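Tyrosine specific protein phosphatase, putative (PDB 3M4U) dephosphorylates tyrosine residues of proteins, the nucleolar protein NOPP44/46 among them, and acts as a life-cycle switch in Trypanosoma brucei. Local coordinates at residues V115-L121 and T222-H228; R75-I79 and D105-T109; L28-E32 and V263-Q268. All coordinates share one frame; numbering follows the deposited sequence.

Contact 1: V115-L121 and T222-H228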
loop_
_atom_site.group_PDB
_atom_site.type_symbol
_atom_site.label_atom_id
_atom_site.label_comp_id
_atom_site.label_asym_id
_atom_site.label_seq_id
_atom_site.Cartn_x
_atom_site.Cartn_y
_atom_site.Cartn_z
ATOM N N VAL A 115 3.132 -13.305 -6.584
ATOM C CA VAL A 115 2.389 -12.056 -6.565
ATOM C C VAL A 115 2.401 -11.471 -7.981
ATOM O O VAL A 115 3.466 -11.303 -8.579
ATOM C CB VAL A 115 3.008 -11.083 -5.532
ATOM C CG1 VAL A 115 2.415 -9.699 -5.675
ATOM C CG2 VAL A 115 2.812 -11.630 -4.120
ATOM N N ASP A 116 1.214 -11.204 -8.531
ATOM C CA ASP A 116 1.100 -10.729 -9.919
ATOM C C ASP A 116 1.177 -9.206 -10.019
ATOM O O ASP A 116 1.685 -8.659 -11.005
ATOM C CB ASP A 116 -0.192 -11.235 -10.564
ATOM C CG ASP A 116 -0.261 -12.756 -10.625
ATOM O OD1 ASP A 116 0.750 -13.394 -11.014
ATOM O OD2 ASP A 116 -1.329 -13.312 -10.276
ATOM N N LEU A 117 0.688 -8.529 -8.984
ATOM C CA LEU A 117 0.687 -7.077 -8.977
ATOM C C LEU A 117 1.343 -6.499 -7.724
ATOM O O LEU A 117 1.052 -6.920 -6.603
ATOM C CB LEU A 117 -0.741 -6.551 -9.117
ATOM C CG LEU A 117 -0.922 -5.033 -9.170
ATOM C CD1 LEU A 117 -0.144 -4.424 -10.341
ATOM C CD2 LEU A 117 -2.399 -4.681 -9.256
ATOM N N VAL A 118 2.238 -5.539 -7.943
ATOM C CA VAL A 118 2.831 -4.722 -6.885
ATOM C C VAL A 118 2.554 -3.249 -7.136
ATOM O O VAL A 118 2.888 -2.737 -8.202
ATOM C CB VAL A 118 4.349 -4.868 -6.855
ATOM C CG1 VAL A 118 4.970 -3.668 -6.129
ATOM C CG2 VAL A 118 4.729 -6.200 -6.211
ATOM N N VAL A 119 1.947 -2.569 -6.163
ATOM C CA VAL A 119 1.688 -1.131 -6.272
ATOM C C VAL A 119 2.575 -0.333 -5.309
ATOM O O VAL A 119 2.628 -0.634 -4.107
ATOM C CB VAL A 119 0.178 -0.792 -6.043
ATOM C CG1 VAL A 119 -0.102 0.688 -6.336
ATOM C CG2 VAL A 119 -0.717 -1.671 -6.924
ATOM N N MET A 120 3.285 0.659 -5.853
ATOM C CA MET A 120 4.238 1.482 -5.096
ATOM C C MET A 120 3.783 2.945 -5.086
ATOM O O MET A 120 3.677 3.580 -6.154
ATOM C CB MET A 120 5.636 1.380 -5.719
ATOM C CG MET A 120 6.711 2.310 -5.134
ATOM S SD MET A 120 8.345 1.932 -5.827
ATOM C CE MET A 120 9.437 3.043 -4.935
ATOM N N LEU A 121 3.520 3.475 -3.887
ATOM C CA LEU A 121 2.889 4.790 -3.750
ATOM C C LEU A 121 3.885 5.874 -3.401
ATOM O O LEU A 121 3.522 6.970 -2.934
ATOM C CB LEU A 121 1.764 4.741 -2.712
ATOM C CG LEU A 121 0.753 3.652 -3.051
ATOM C CD1 LEU A 121 -0.232 3.427 -1.918
ATOM C CD2 LEU A 121 0.032 4.001 -4.357
ATOM N N THR A 222 -4.826 -14.818 -7.986
ATOM C CA THR A 222 -5.198 -15.701 -6.899
ATOM C C THR A 222 -4.239 -15.464 -5.736
ATOM O O THR A 222 -4.321 -16.119 -4.701
ATOM C CB THR A 222 -5.140 -17.175 -7.358
ATOM O OG1 THR A 222 -3.802 -17.505 -7.759
ATOM C CG2 THR A 222 -6.075 -17.388 -8.547
ATOM N N SER A 223 -3.325 -14.516 -5.927
ATOM C CA SER A 223 -2.378 -14.132 -4.896
ATOM C C SER A 223 -2.724 -12.736 -4.394
ATOM O O SER A 223 -3.400 -11.975 -5.089
ATOM C CB SER A 223 -0.963 -14.131 -5.460
ATOM O OG SER A 223 -0.747 -15.251 -6.303
ATOM N N PRO A 224 -2.263 -12.394 -3.184
ATOM C CA PRO A 224 -2.455 -11.047 -2.646
ATOM C C PRO A 224 -1.891 -10.045 -3.616
ATOM O O PRO A 224 -0.971 -10.368 -4.379
ATOM C CB PRO A 224 -1.589 -11.041 -1.382
ATOM C CG PRO A 224 -1.476 -12.470 -0.998
ATOM C CD PRO A 224 -1.479 -13.246 -2.275
ATOM N N ILE A 225 -2.463 -8.850 -3.609
ATOM C CA ILE A 225 -1.883 -7.734 -4.326
ATOM C C ILE A 225 -1.039 -7.031 -3.303
ATOM O O ILE A 225 -1.529 -6.703 -2.219
ATOM C CB ILE A 225 -2.962 -6.772 -4.861
ATOM C CG1 ILE A 225 -3.739 -7.449 -6.001
ATOM C CG2 ILE A 225 -2.319 -5.446 -5.314
ATOM C CD1 ILE A 225 -4.946 -6.669 -6.496
ATOM N N LEU A 226 0.238 -6.835 -3.625
ATOM C CA LEU A 226 1.131 -6.154 -2.701
ATOM C C LEU A 226 1.186 -4.659 -2.946
ATOM O O LEU A 226 1.510 -4.200 -4.045
ATOM C CB LEU A 226 2.536 -6.743 -2.734
ATOM C CG LEU A 226 3.517 -6.101 -1.748
ATOM C CD1 LEU A 226 4.556 -7.115 -1.314
ATOM C CD2 LEU A 226 4.191 -4.851 -2.329
ATOM N N VAL A 227 0.890 -3.909 -1.897
ATOM C CA VAL A 227 0.930 -2.454 -1.941
ATOM C C VAL A 227 1.926 -1.975 -0.899
ATOM O O VAL A 227 1.902 -2.418 0.254
ATOM C CB VAL A 227 -0.464 -1.855 -1.609
ATOM C CG1 VAL A 227 -0.422 -0.322 -1.571
ATOM C CG2 VAL A 227 -1.523 -2.366 -2.590
ATOM N N HIS A 228 2.812 -1.078 -1.295
ATOM C CA HIS A 228 3.721 -0.479 -0.343
ATOM C C HIS A 228 3.919 0.966 -0.665
ATOM O O HIS A 228 3.550 1.443 -1.741
ATOM C CB HIS A 228 5.073 -1.214 -0.278
ATOM C CG HIS A 228 5.990 -0.965 -1.440
ATOM N ND1 HIS A 228 6.904 0.073 -1.459
ATOM C CD2 HIS A 228 6.178 -1.655 -2.591
ATOM C CE1 HIS A 228 7.598 0.019 -2.585
ATOM N NE2 HIS A 228 7.179 -1.015 -3.292
HETATM O O HOH W 1 -1.091 -10.406 -6.994
HETATM O O HOH W 2 -3.053 -15.536 -9.945
#
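Val119 spends both of its backbone polar atoms on the neighbouring strand: its N donates to Leu226 O at 2.7 Å, and its O takes the N-H of His228 at 2.9 Å, almost straight along the carbonyl. Leu117 O, accepting from Leu226 N, and Leu121 N, donating to His228 O at 3.0 Å, close the two ends of this parallel ladder, whose strands diverge by only 14°. Val118 and Met120 face the other way with their backbone groups and bond to Leu190, Val192 and Tyr194 of strand 187-194. Before the strands proper begin, waters take over: one accepts from Asp116 N and donates to Pro224 O at 2.6 Å, and a second joins Asp116 OD2 to Thr222 N. OD2 is also bonded to Thr221 OG1, while Ser223 OG bonds to Lys114 O. The side chains fall on two faces. On one, Leu121 CD1 meets Val227 CG1 at 3.8 Å and Leu117 CD2 lies beside Ile225 CG2, with helix 234-250 covering Val119, Leu121 and Val227. On the other, Val118 and Leu226 run side by side, and Met120 crosses His228, its CG reaching the ring's CE1 at 3.5 Å. With CG between N and the carbonyl carbon (chi1 75°), the imidazole swings back over strand 117-120, where Met120 CA lies over one face and Tyr135 OH bonds NE2. Strand 117-120 is thus bonded on both sides. Two parallel strands side by side in the central sheet, the second ending at His228, the histidine of the HCX5R signature, are the arrangement that delivers the phosphate-binding loop in the classical protein tyrosine phosphatase fold; the Leu121 side chain lies about 6 Å from a phosphate ion, probably from the crystallisation liquor.

Contact 2: R75-I79 and D105-T109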
loop_
_atom_site.group_PDB
_atom_site.type_symbol
_atom_site.label_atom_id
_atom_site.label_comp_id
_atom_site.label_asym_id
_atom_site.label_seq_id
_atom_site.Cartn_x
_atom_site.Cartn_y
_atom_site.Cartn_z
ATOM N N ARG A 75 15.390 -20.538 7.290
ATOM C CA ARG A 75 15.441 -19.158 6.811
ATOM C C ARG A 75 14.059 -18.607 6.458
ATOM O O ARG A 75 13.363 -19.144 5.590
ATOM C CB ARG A 75 16.379 -19.044 5.602
ATOM C CG ARG A 75 16.520 -17.627 5.064
ATOM C CD ARG A 75 17.391 -17.578 3.816
ATOM N NE ARG A 75 16.953 -18.540 2.809
ATOM C CZ ARG A 75 15.891 -18.378 2.025
ATOM N NH1 ARG A 75 15.141 -17.291 2.133
ATOM N NH2 ARG A 75 15.575 -19.311 1.138
ATOM N N TYR A 76 13.672 -17.528 7.129
ATOM C CA TYR A 76 12.353 -16.936 6.921
ATOM C C TYR A 76 12.451 -15.549 6.288
ATOM O O TYR A 76 12.817 -14.579 6.962
ATOM C CB TYR A 76 11.577 -16.866 8.252
ATOM N N PRO A 77 12.117 -15.447 4.993
ATOM C CA PRO A 77 12.040 -14.143 4.312
ATOM C C PRO A 77 11.221 -13.135 5.124
ATOM O O PRO A 77 10.163 -13.475 5.638
ATOM C CB PRO A 77 11.306 -14.462 3.001
ATOM C CG PRO A 77 10.728 -15.869 3.194
ATOM C CD PRO A 77 11.668 -16.552 4.133
ATOM N N TYR A 78 11.711 -11.911 5.233
ATOM C CA TYR A 78 11.017 -10.885 5.995
ATOM C C TYR A 78 10.916 -9.568 5.216
ATOM O O TYR A 78 11.923 -9.092 4.704
ATOM C CB TYR A 78 11.767 -10.644 7.305
ATOM C CG TYR A 78 11.316 -9.417 8.032
ATOM C CD1 TYR A 78 10.245 -9.466 8.914
ATOM C CD2 TYR A 78 11.954 -8.200 7.838
ATOM C CE1 TYR A 78 9.826 -8.321 9.592
ATOM C CE2 TYR A 78 11.543 -7.053 8.511
ATOM C CZ TYR A 78 10.479 -7.122 9.383
ATOM O OH TYR A 78 10.070 -5.999 10.049
ATOM N N ILE A 79 9.726 -8.961 5.161
ATOM C CA ILE A 79 9.540 -7.705 4.407
ATOM C C ILE A 79 8.842 -6.591 5.182
ATOM O O ILE A 79 8.431 -5.578 4.592
ATOM C CB ILE A 79 8.697 -7.915 3.126
ATOM C CG1 ILE A 79 7.245 -8.229 3.501
ATOM C CG2 ILE A 79 9.297 -8.994 2.240
ATOM C CD1 ILE A 79 6.360 -8.443 2.309
ATOM N N ASP A 105 14.902 -10.555 0.072
ATOM C CA ASP A 105 13.709 -11.091 0.732
ATOM C C ASP A 105 12.405 -10.611 0.078
ATOM O O ASP A 105 11.461 -11.384 -0.084
ATOM C CB ASP A 105 13.725 -10.726 2.213
ATOM C CG ASP A 105 14.506 -11.734 3.058
ATOM O OD1 ASP A 105 14.736 -12.880 2.590
ATOM O OD2 ASP A 105 14.866 -11.386 4.204
ATOM N N PHE A 106 12.371 -9.332 -0.294
ATOM C CA PHE A 106 11.221 -8.727 -0.965
ATOM C C PHE A 106 10.973 -9.429 -2.303
ATOM O O PHE A 106 9.894 -9.995 -2.553
ATOM C CB PHE A 106 11.489 -7.225 -1.174
ATOM C CG PHE A 106 10.350 -6.476 -1.821
ATOM C CD1 PHE A 106 9.221 -6.114 -1.087
ATOM C CD2 PHE A 106 10.416 -6.111 -3.156
ATOM C CE1 PHE A 106 8.181 -5.411 -1.676
ATOM C CE2 PHE A 106 9.383 -5.408 -3.751
ATOM C CZ PHE A 106 8.259 -5.058 -3.009
ATOM N N LEU A 107 11.988 -9.396 -3.160
ATOM C CA LEU A 107 11.918 -10.058 -4.452
ATOM C C LEU A 107 11.594 -11.538 -4.309
ATOM O O LEU A 107 10.812 -12.071 -5.094
ATOM C CB LEU A 107 13.236 -9.905 -5.196
ATOM C CG LEU A 107 13.668 -8.465 -5.428
ATOM C CD1 LEU A 107 14.997 -8.467 -6.171
ATOM C CD2 LEU A 107 12.576 -7.694 -6.185
ATOM N N GLU A 108 12.201 -12.203 -3.324
ATOM C CA GLU A 108 12.018 -13.647 -3.178
ATOM C C GLU A 108 10.560 -13.939 -2.894
ATOM O O GLU A 108 9.980 -14.901 -3.400
ATOM C CB GLU A 108 12.874 -14.223 -2.046
ATOM C CG GLU A 108 12.291 -15.517 -1.477
ATOM C CD GLU A 108 13.241 -16.262 -0.541
ATOM O OE1 GLU A 108 14.260 -15.666 -0.107
ATOM O OE2 GLU A 108 12.956 -17.449 -0.236
ATOM N N THR A 109 9.972 -13.082 -2.075
ATOM C CA THR A 109 8.597 -13.264 -1.676
ATOM C C THR A 109 7.678 -13.113 -2.881
ATOM O O THR A 109 6.811 -13.958 -3.129
ATOM C CB THR A 109 8.240 -12.301 -0.539
ATOM O OG1 THR A 109 8.941 -12.711 0.645
ATOM C CG2 THR A 109 6.758 -12.336 -0.264
#
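Ile79 lays its CG2 methyl on the backbone of helix 103-112, 3.7 Å from Phe106 CA and near the carbonyl of Asp105. Its chi1 of 69° tucks CG1 between N and the carbonyl carbon and leaves CG2 as the branch that faces the helix; Val93 and Cys95 of strand 92-95 also touch this side chain. Two residues earlier, Pro77 covers two polar neighbours at once, its CB lying 3.8 Å from Thr109 OG1 and equally close to Asp105 OD1. Thr109 OG1 is not left to the proline: it donates to Asp105 O at 2.9 Å, one helical turn earlier, from the face of that carbonyl opposite the one used by the helix's own Thr109 N. The carboxylate of Asp105 lies along the loop backbone, where OD2 takes a weak but straight bond from Tyr78 N at 3.4 Å and a salt bridge from Lys48. At the outer end Arg75 and Glu108 approach from opposite directions with their planes 47° apart. Arg75 NH1 reaches Glu108 OE1 at 2.9 Å, yet the N-H points off-line, and the further bonds to OE2 from NH1 and NH2 are weak too; the arginine is poorly ordered. The chemistry therefore grades outward, from apolar contact at Ile79, through a carboxylate shared by a backbone N-H and a lysine, to a loose salt bridge. Lys48, and perhaps the early position of Asp105 in its helix, would be expected to keep that carboxylate ionised, whereas the Arg75 pair probably adds less, the arginine being poorly ordered and exposed.

Contact 3: L28-E32 and V263-Q268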
loop_
_atom_site.group_PDB
_atom_site.type_symbol
_atom_site.label_atom_id
_atom_site.label_comp_id
_atom_site.label_asym_id
_atom_site.label_seq_id
_atom_site.Cartn_x
_atom_site.Cartn_y
_atom_site.Cartn_z
ATOM N N LEU A 28 -9.983 6.637 16.070
ATOM C CA LEU A 28 -9.271 5.592 15.342
ATOM C C LEU A 28 -7.783 5.553 15.742
ATOM O O LEU A 28 -7.178 4.479 15.811
ATOM C CB LEU A 28 -9.440 5.763 13.826
ATOM C CG LEU A 28 -10.798 5.413 13.197
ATOM C CD1 LEU A 28 -10.934 5.991 11.802
ATOM C CD2 LEU A 28 -11.021 3.916 13.175
ATOM N N GLN A 29 -7.199 6.715 16.029
ATOM C CA GLN A 29 -5.788 6.752 16.377
ATOM C C GLN A 29 -5.494 6.091 17.732
ATOM O O GLN A 29 -4.471 5.403 17.900
ATOM C CB GLN A 29 -5.244 8.176 16.321
ATOM C CG GLN A 29 -5.064 8.727 14.898
ATOM C CD GLN A 29 -4.083 7.901 14.041
ATOM O OE1 GLN A 29 -4.276 6.699 13.826
ATOM N NE2 GLN A 29 -3.037 8.558 13.537
ATOM N N ARG A 30 -6.392 6.276 18.691
ATOM C CA ARG A 30 -6.183 5.703 20.019
ATOM C C ARG A 30 -6.718 4.279 20.091
ATOM O O ARG A 30 -6.531 3.587 21.089
ATOM C CB ARG A 30 -6.792 6.584 21.119
ATOM C CG ARG A 30 -8.299 6.812 21.000
ATOM C CD ARG A 30 -8.711 8.046 21.790
ATOM N NE ARG A 30 -7.765 9.135 21.553
ATOM C CZ ARG A 30 -7.613 10.193 22.343
ATOM N NH1 ARG A 30 -8.352 10.322 23.440
ATOM N NH2 ARG A 30 -6.718 11.125 22.038
ATOM N N GLN A 31 -7.371 3.840 19.024
ATOM C CA GLN A 31 -7.907 2.491 18.988
ATOM C C GLN A 31 -6.850 1.462 19.364
ATOM O O GLN A 31 -7.098 0.572 20.190
ATOM C CB GLN A 31 -8.457 2.156 17.603
ATOM C CG GLN A 31 -8.366 0.674 17.283
ATOM C CD GLN A 31 -9.004 0.328 15.968
ATOM O OE1 GLN A 31 -9.960 0.989 15.536
ATOM N NE2 GLN A 31 -8.490 -0.716 15.312
ATOM N N GLU A 32 -5.673 1.571 18.752
ATOM C CA GLU A 32 -4.621 0.586 18.984
ATOM C C GLU A 32 -3.568 1.156 19.929
ATOM O O GLU A 32 -3.116 2.289 19.762
ATOM C CB GLU A 32 -3.978 0.126 17.657
ATOM C CG GLU A 32 -4.935 -0.531 16.649
ATOM C CD GLU A 32 -5.296 -1.971 17.014
ATOM O OE1 GLU A 32 -4.411 -2.713 17.500
ATOM O OE2 GLU A 32 -6.467 -2.370 16.805
ATOM N N VAL A 263 -11.369 1.302 8.134
ATOM C CA VAL A 263 -10.106 1.815 8.617
ATOM C C VAL A 263 -9.724 1.155 9.950
ATOM O O VAL A 263 -8.558 0.807 10.163
ATOM C CB VAL A 263 -10.101 3.343 8.727
ATOM C CG1 VAL A 263 -8.831 3.807 9.408
ATOM C CG2 VAL A 263 -10.203 3.971 7.356
ATOM N N ALA A 264 -10.711 0.964 10.824
ATOM C CA ALA A 264 -10.507 0.294 12.113
ATOM C C ALA A 264 -9.960 -1.118 11.926
ATOM O O ALA A 264 -9.063 -1.547 12.651
ATOM C CB ALA A 264 -11.812 0.246 12.908
ATOM N N ALA A 265 -10.513 -1.835 10.957
ATOM C CA ALA A 265 -10.077 -3.192 10.675
ATOM C C ALA A 265 -8.659 -3.169 10.137
ATOM O O ALA A 265 -7.854 -4.035 10.481
ATOM C CB ALA A 265 -11.010 -3.852 9.686
ATOM N N MET A 266 -8.346 -2.171 9.308
ATOM C CA MET A 266 -6.986 -2.037 8.782
ATOM C C MET A 266 -5.969 -1.765 9.889
ATOM O O MET A 266 -4.906 -2.397 9.941
ATOM C CB MET A 266 -6.891 -0.974 7.675
ATOM C CG MET A 266 -7.343 -1.476 6.300
ATOM S SD MET A 266 -6.986 -0.324 4.958
ATOM C CE MET A 266 -7.617 1.221 5.635
ATOM N N LYS A 267 -6.296 -0.831 10.774
ATOM C CA LYS A 267 -5.389 -0.479 11.861
ATOM C C LYS A 267 -5.145 -1.671 12.795
ATOM O O LYS A 267 -4.077 -1.798 13.393
ATOM C CB LYS A 267 -5.935 0.713 12.634
ATOM C CG LYS A 267 -5.825 2.012 11.865
ATOM C CD LYS A 267 -6.354 3.183 12.656
ATOM C CE LYS A 267 -5.909 4.512 12.061
ATOM N NZ LYS A 267 -4.436 4.655 12.079
ATOM N N GLN A 268 -6.136 -2.549 12.889
ATOM C CA GLN A 268 -6.036 -3.753 13.702
ATOM C C GLN A 268 -5.054 -4.759 13.083
ATOM O O GLN A 268 -4.392 -5.523 13.797
ATOM C CB GLN A 268 -7.424 -4.391 13.848
ATOM C CG GLN A 268 -7.550 -5.351 15.017
ATOM C CD GLN A 268 -7.261 -6.793 14.636
ATOM O OE1 GLN A 268 -7.414 -7.182 13.477
ATOM N NE2 GLN A 268 -6.850 -7.599 15.618
HETATM O O HOH W 3 -2.672 -2.687 15.199
#
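Lys267 NZ is gripped by three carbonyl oxygens: Gln29 OE1 at 2.7 Å, and the backbone O atoms of Met273 and Val274. To get there the lysine runs extended past helix 14-31, with CD 3.5 Å from Leu28 O, and bends only at its last torsion (chi4 -62°), crossing the Gln29 side chain at about a right angle. Gln29 itself folds back at chi2, which brings its amide round to the lysine although its CB starts out away from helix 258-269. On the neighbouring flank Gln31 reaches straight across, CG anti to N (chi1 151°), and its NE2 makes two bonds near the amide plane: one to Ala264 O at 2.8 Å, the other to the lone pair of Glu32 OE2 that points away from OE1. Ala264 O thus holds a second donor besides its helical partner Gln268 N, the two arriving from opposite faces of the carbonyl. Glu32 lies against the backbone of Lys267 and Gln268, and a water bridges its OE1, weakly, to Lys267 O. Next to these polar groups, Leu28 fills the buried side: CD2 rests 3.8 Å from Ala264 CB, and CD1 meets Val263 CG1 at 3.9 Å, with Tyr280 of helix 277-290 touching both Leu28 and Val263. The pairing fastens the end of the N-terminal helix to the helical side of the catalytic domain, an N-terminal extension probably comparable to that of some other classical tyrosine phosphatases; Met273 and Val274 open the Met-Val-Gln sequence that probably corresponds to their Q-loop.

How the contacts relate
Contact 1 is the core of the three, its centre about 8 Å from that of the chain, and is built of backbone bonds and apolar side chains. Contact 2, also buried though exposed at Arg75, leans on it directly: Phe106 CZ packs on His228 CD2 at 4.0 Å, Ile79 and Phe106 both touch Leu226, and a short loop joins helix 103-112 to strand 117-120. Contact 3, only partly buried, stands about 22 Å from contact 1 and 27 Å from contact 2 between centres; its sequence loop encloses both. Outside the strand ladder, each direct polar bond across uses a side chain: carboxylates and a poorly ordered arginine in contact 2, amides and a lysine in contact 3.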